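Local atomic coordinates of nird-like protein (Hydrogenobacter thermophilus, PDB entry 4CH7), a protein that catalyses the decarboxylation of siroheme to 12,18-didecarboxysiroheme, a step in the biosynthesis of heme d1. Residues 65-70 with 114-119; 263-266 with 270-273. All blocks are in the same frame, centred on the assembly; numbering follows the deposited sequence.

Contact 1 (65-70 with 114-119); sequences DSALIA and SELEDV
Leu116 meets strand 65-70 from the first turn of helix 116-126, and its two methyl groups find different surroundings. With CG anti to the backbone N (chi1 -177°), the branch reaches the strand, where CD1 lies on the backbone, 3.3 Å from Asp65 O. The apolar pairs belong to CD2, which meets Ala67 CB at 3.8 Å. Further along the strand, Ile69 CD1 approaches the same Leu116 CD2 at 4.1 Å, the two side chains running past each other in opposite directions.

Between the two segments the polar link is one water. Asp65, whose side chain crosses that of Leu116 at about a right angle, accepts from this water at OD2 (2.7 Å), and the water in turn accepts from Leu116 N at 3.0 Å. Arg136 of strand 132-139 adds salt bridges to Asp65 OD2 and Glu117 OE2.

Such helix-on-sheet packing is characteristic of the AsnC-like ligand-binding domain. Here the methyl groups need no directional partner, whereas the water serves an N-H of the first helical turn, and the shared arginine probably offsets the like charges of Asp65 and Glu117.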
loop_
_atom_site.group_PDB
_atom_site.type_symbol
_atom_site.label_atom_id
_atom_site.label_comp_id
_atom_site.label_asym_id
_atom_site.label_seq_id
_atom_site.Cartn_x
_atom_site.Cartn_y
_atom_site.Cartn_z
ATOM N N ASP A 65 5.312 -3.456 -10.513
ATOM C CA ASP A 65 6.013 -4.443 -9.709
ATOM C C ASP A 65 6.400 -3.771 -8.401
ATOM O O ASP A 65 7.085 -2.745 -8.400
ATOM C CB ASP A 65 7.257 -4.964 -10.425
ATOM C CG ASP A 65 7.787 -6.250 -9.811
ATOM O OD1 ASP A 65 7.267 -6.670 -8.754
ATOM O OD2 ASP A 65 8.726 -6.839 -10.384
ATOM N N SER A 66 5.937 -4.336 -7.291
ATOM C CA SER A 66 6.256 -3.790 -5.979
ATOM C C SER A 66 6.885 -4.850 -5.084
ATOM O O SER A 66 6.520 -6.026 -5.144
ATOM C CB SER A 66 5.013 -3.193 -5.317
ATOM O OG SER A 66 3.984 -4.155 -5.184
ATOM N N ALA A 67 7.843 -4.429 -4.265
ATOM C CA ALA A 67 8.538 -5.350 -3.376
ATOM C C ALA A 67 8.957 -4.662 -2.089
ATOM O O ALA A 67 9.011 -3.432 -2.016
ATOM C CB ALA A 67 9.754 -5.943 -4.068
ATOM N N LEU A 68 9.258 -5.466 -1.077
ATOM C CA LEU A 68 9.811 -4.947 0.162
ATOM C C LEU A 68 11.329 -5.014 0.068
ATOM O O LEU A 68 11.901 -6.094 -0.085
ATOM C CB LEU A 68 9.313 -5.755 1.359
ATOM C CG LEU A 68 9.644 -5.227 2.754
ATOM C CD1 LEU A 68 9.158 -3.796 2.904
ATOM C CD2 LEU A 68 9.022 -6.115 3.816
ATOM N N ILE A 69 11.976 -3.857 0.143
ATOM C CA ILE A 69 13.426 -3.790 0.002
ATOM C C ILE A 69 14.090 -3.548 1.355
ATOM O O ILE A 69 13.593 -2.766 2.164
ATOM C CB ILE A 69 13.837 -2.689 -0.994
ATOM C CG1 ILE A 69 13.037 -2.817 -2.294
ATOM C CG2 ILE A 69 15.330 -2.749 -1.280
ATOM C CD1 ILE A 69 13.186 -4.167 -2.980
ATOM N N ALA A 70 15.209 -4.228 1.598
ATOM C CA ALA A 70 15.964 -4.055 2.834
ATOM C C ALA A 70 17.419 -3.740 2.513
ATOM O O ALA A 70 18.051 -4.464 1.752
ATOM C CB ALA A 70 15.875 -5.306 3.684
ATOM N N SER A 114 12.060 0.205 -16.035
ATOM C CA SER A 114 13.159 -0.624 -15.571
ATOM C C SER A 114 12.576 -1.722 -14.706
ATOM O O SER A 114 11.555 -1.520 -14.044
ATOM C CB SER A 114 14.144 0.199 -14.747
ATOM O OG SER A 114 15.094 -0.634 -14.107
ATOM N N GLU A 115 13.207 -2.889 -14.720
ATOM C CA GLU A 115 12.809 -3.949 -13.810
ATOM C C GLU A 115 13.154 -3.507 -12.398
ATOM O O GLU A 115 14.118 -2.768 -12.196
ATOM C CB GLU A 115 13.517 -5.257 -14.155
ATOM C CG GLU A 115 13.155 -5.800 -15.526
ATOM C CD GLU A 115 14.014 -6.975 -15.934
ATOM O OE1 GLU A 115 14.326 -7.815 -15.066
ATOM O OE2 GLU A 115 14.378 -7.054 -17.124
ATOM N N LEU A 116 12.355 -3.947 -11.431
ATOM C CA LEU A 116 12.543 -3.575 -10.033
ATOM C C LEU A 116 13.952 -3.914 -9.545
ATOM O O LEU A 116 14.587 -3.115 -8.858
ATOM C CB LEU A 116 11.485 -4.259 -9.163
ATOM C CG LEU A 116 11.470 -3.932 -7.670
ATOM C CD1 LEU A 116 10.048 -3.723 -7.183
ATOM C CD2 LEU A 116 12.131 -5.042 -6.888
ATOM N N GLU A 117 14.431 -5.101 -9.915
ATOM C CA GLU A 117 15.765 -5.564 -9.535
ATOM C C GLU A 117 16.885 -4.659 -10.045
ATOM O O GLU A 117 17.917 -4.507 -9.387
ATOM C CB GLU A 117 15.995 -6.989 -10.040
ATOM C CG GLU A 117 15.480 -8.079 -9.112
ATOM C CD GLU A 117 13.971 -8.242 -9.151
ATOM O OE1 GLU A 117 13.305 -7.553 -9.949
ATOM O OE2 GLU A 117 13.451 -9.073 -8.380
ATOM N N ASP A 118 16.685 -4.075 -11.223
ATOM C CA ASP A 118 17.660 -3.146 -11.784
ATOM C C ASP A 118 17.649 -1.838 -10.996
ATOM O O ASP A 118 18.702 -1.296 -10.657
ATOM C CB ASP A 118 17.365 -2.873 -13.262
ATOM C CG ASP A 118 17.614 -4.083 -14.143
ATOM O OD1 ASP A 118 18.661 -4.742 -13.973
ATOM O OD2 ASP A 118 16.761 -4.374 -15.008
ATOM N N VAL A 119 16.446 -1.344 -10.713
ATOM C CA VAL A 119 16.257 -0.122 -9.936
ATOM C C VAL A 119 16.992 -0.169 -8.596
ATOM O O VAL A 119 17.705 0.768 -8.245
ATOM C CB VAL A 119 14.757 0.163 -9.698
ATOM C CG1 VAL A 119 14.570 1.354 -8.782
ATOM C CG2 VAL A 119 14.044 0.395 -11.018
HETATM O O HOH W 1 10.028 -5.664 -12.393
#

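Contact 2 (263-266 with 270-273); sequences YQRT and KFRY
The Phe271 ring meets Arg265 NH1 at its edge, in the plane of the ring, with 3.6 Å between Phe271 CD2 and that nitrogen; this is an edge approach and not a cation-pi stack. One face of the ring receives Tyr273, whose CD2 sits 3.4 Å above the plane and offset toward the rim, while Phe271 CD2 lies in turn at the edge of the tyrosine ring. The guanidinium has Phe271 O at its edge, exactly in its plane.

Arg265 NH1 turns an N-H to each of two backbone carbonyls, and approaches both from well off the carbonyl plane. It donates to Phe271 O at 2.6 Å, in a nearly straight bond of 169°, and to Tyr273 O at 2.8 Å, more bent at 141°. The second acceptor stands somewhat out of the guanidinium plane. A bend at chi3 (-71°) brings the guanidinium to these carbonyls, and on the way Arg265 CD passes 3.6 Å from Tyr273 O.

The contact closes the loop of a beta-hairpin of the second AsnC-like domain, whose strands 259-264 and 275-281 are antiparallel neighbours in the barrel that both domains build. Arg265 also bonds through its backbone to Asn274, and its NH2 reaches Ser268 OG, which accepts from Phe271 N as well. Were an alanine here instead of Arg265, the carbonyls of Phe271 and Tyr273 would probably lose their common donor group, and the 270-273 segment would be freer to shift. The buried Phe271 side chain packs on Leu133 and Leu135 of strand 132-139 and on Phe276.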
loop_
_atom_site.group_PDB
_atom_site.type_symbol
_atom_site.label_atom_id
_atom_site.label_comp_id
_atom_site.label_asym_id
_atom_site.label_seq_id
_atom_site.Cartn_x
_atom_site.Cartn_y
_atom_site.Cartn_z
ATOM N N TYR A 263 1.472 -10.629 5.988
ATOM C CA TYR A 263 1.904 -10.847 4.617
ATOM C C TYR A 263 2.599 -12.190 4.526
ATOM O O TYR A 263 3.083 -12.713 5.532
ATOM C CB TYR A 263 2.873 -9.750 4.178
ATOM C CG TYR A 263 2.359 -8.345 4.382
ATOM C CD1 TYR A 263 2.536 -7.692 5.594
ATOM C CD2 TYR A 263 1.707 -7.665 3.362
ATOM C CE1 TYR A 263 2.071 -6.409 5.788
ATOM C CE2 TYR A 263 1.241 -6.379 3.548
ATOM C CZ TYR A 263 1.424 -5.757 4.762
ATOM O OH TYR A 263 0.961 -4.477 4.954
ATOM N N GLN A 264 2.652 -12.750 3.323
ATOM C CA GLN A 264 3.409 -13.971 3.111
ATOM C C GLN A 264 4.256 -13.872 1.851
ATOM O O GLN A 264 3.949 -13.107 0.930
ATOM C CB GLN A 264 2.488 -15.188 3.043
ATOM C CG GLN A 264 1.537 -15.194 1.855
ATOM C CD GLN A 264 0.910 -16.555 1.637
ATOM O OE1 GLN A 264 1.511 -17.578 1.958
ATOM N NE2 GLN A 264 -0.300 -16.576 1.089
ATOM N N ARG A 265 5.336 -14.638 1.833
ATOM C CA ARG A 265 6.203 -14.718 0.675
ATOM C C ARG A 265 6.779 -16.115 0.640
ATOM O O ARG A 265 6.499 -16.932 1.519
ATOM C CB ARG A 265 7.335 -13.697 0.784
ATOM C CG ARG A 265 8.196 -13.860 2.031
ATOM C CD ARG A 265 9.404 -12.925 2.011
ATOM N NE ARG A 265 10.404 -13.316 1.018
ATOM C CZ ARG A 265 11.498 -14.021 1.298
ATOM N NH1 ARG A 265 11.741 -14.420 2.538
ATOM N NH2 ARG A 265 12.352 -14.334 0.336
ATOM N N THR A 266 7.587 -16.395 -0.371
ATOM C CA THR A 266 8.303 -17.654 -0.404
ATOM C C THR A 266 9.483 -17.563 0.549
ATOM O O THR A 266 9.846 -16.475 0.991
ATOM C CB THR A 266 8.823 -17.960 -1.807
ATOM O OG1 THR A 266 9.280 -19.315 -1.848
ATOM C CG2 THR A 266 9.965 -17.026 -2.178
ATOM N N LYS A 270 18.505 -16.042 1.179
ATOM C CA LYS A 270 18.805 -14.706 1.687
ATOM C C LYS A 270 17.900 -14.269 2.839
ATOM O O LYS A 270 18.278 -13.411 3.641
ATOM C CB LYS A 270 18.749 -13.680 0.554
ATOM C CG LYS A 270 19.927 -13.763 -0.402
ATOM C CD LYS A 270 19.763 -12.810 -1.574
ATOM C CE LYS A 270 20.992 -12.847 -2.468
ATOM N NZ LYS A 270 20.843 -11.977 -3.665
ATOM N N PHE A 271 16.709 -14.859 2.920
ATOM C CA PHE A 271 15.754 -14.520 3.974
ATOM C C PHE A 271 14.754 -15.660 4.156
ATOM O O PHE A 271 13.807 -15.793 3.380
ATOM C CB PHE A 271 15.026 -13.220 3.621
ATOM C CG PHE A 271 14.548 -12.444 4.814
ATOM C CD1 PHE A 271 15.449 -11.768 5.622
ATOM C CD2 PHE A 271 13.197 -12.378 5.118
ATOM C CE1 PHE A 271 15.013 -11.041 6.719
ATOM C CE2 PHE A 271 12.750 -11.654 6.214
ATOM C CZ PHE A 271 13.660 -10.985 7.015
ATOM N N ARG A 272 14.964 -16.473 5.189
ATOM C CA ARG A 272 14.185 -17.698 5.385
ATOM C C ARG A 272 12.788 -17.497 5.978
ATOM O O ARG A 272 12.038 -18.463 6.146
ATOM C CB ARG A 272 14.970 -18.707 6.230
ATOM C CG ARG A 272 15.551 -19.858 5.419
ATOM C CD ARG A 272 17.063 -19.777 5.303
ATOM N NE ARG A 272 17.736 -20.284 6.495
ATOM C CZ ARG A 272 19.039 -20.544 6.561
ATOM N NH1 ARG A 272 19.811 -20.349 5.502
ATOM N NH2 ARG A 272 19.572 -21.004 7.686
ATOM N N TYR A 273 12.433 -16.255 6.284
ATOM C CA TYR A 273 11.119 -15.970 6.853
ATOM C C TYR A 273 10.064 -15.803 5.759
ATOM O O TYR A 273 10.226 -14.989 4.847
ATOM C CB TYR A 273 11.180 -14.729 7.743
ATOM C CG TYR A 273 12.309 -14.764 8.752
ATOM C CD1 TYR A 273 12.202 -15.505 9.920
ATOM C CD2 TYR A 273 13.478 -14.050 8.536
ATOM C CE1 TYR A 273 13.233 -15.537 10.841
ATOM C CE2 TYR A 273 14.511 -14.074 9.449
ATOM C CZ TYR A 273 14.386 -14.819 10.600
ATOM O OH TYR A 273 15.418 -14.845 11.512
#

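Overall arrangement
Contact 1 closes before contact 2 opens along the chain; contact 1 lies in the first AsnC-like ligand-binding domain and contact 2 in the second. Their centres are 16 Å apart and their nearest atoms about 7 Å, without touching, yet both reach the same closed antiparallel barrel. Strand 132-139 lies between strands 65-71 and 259-264 in that barrel and joins the two neighbourhoods: Arg136 serves contact 1, while Leu133 and Leu135 line contact 2. The first packs a helix on the barrel wall; the second ties together the loop of a hairpin. The strand order, and Phe271 of the second domain packing on strand 132-139 of the first, show two domains building a single barrel.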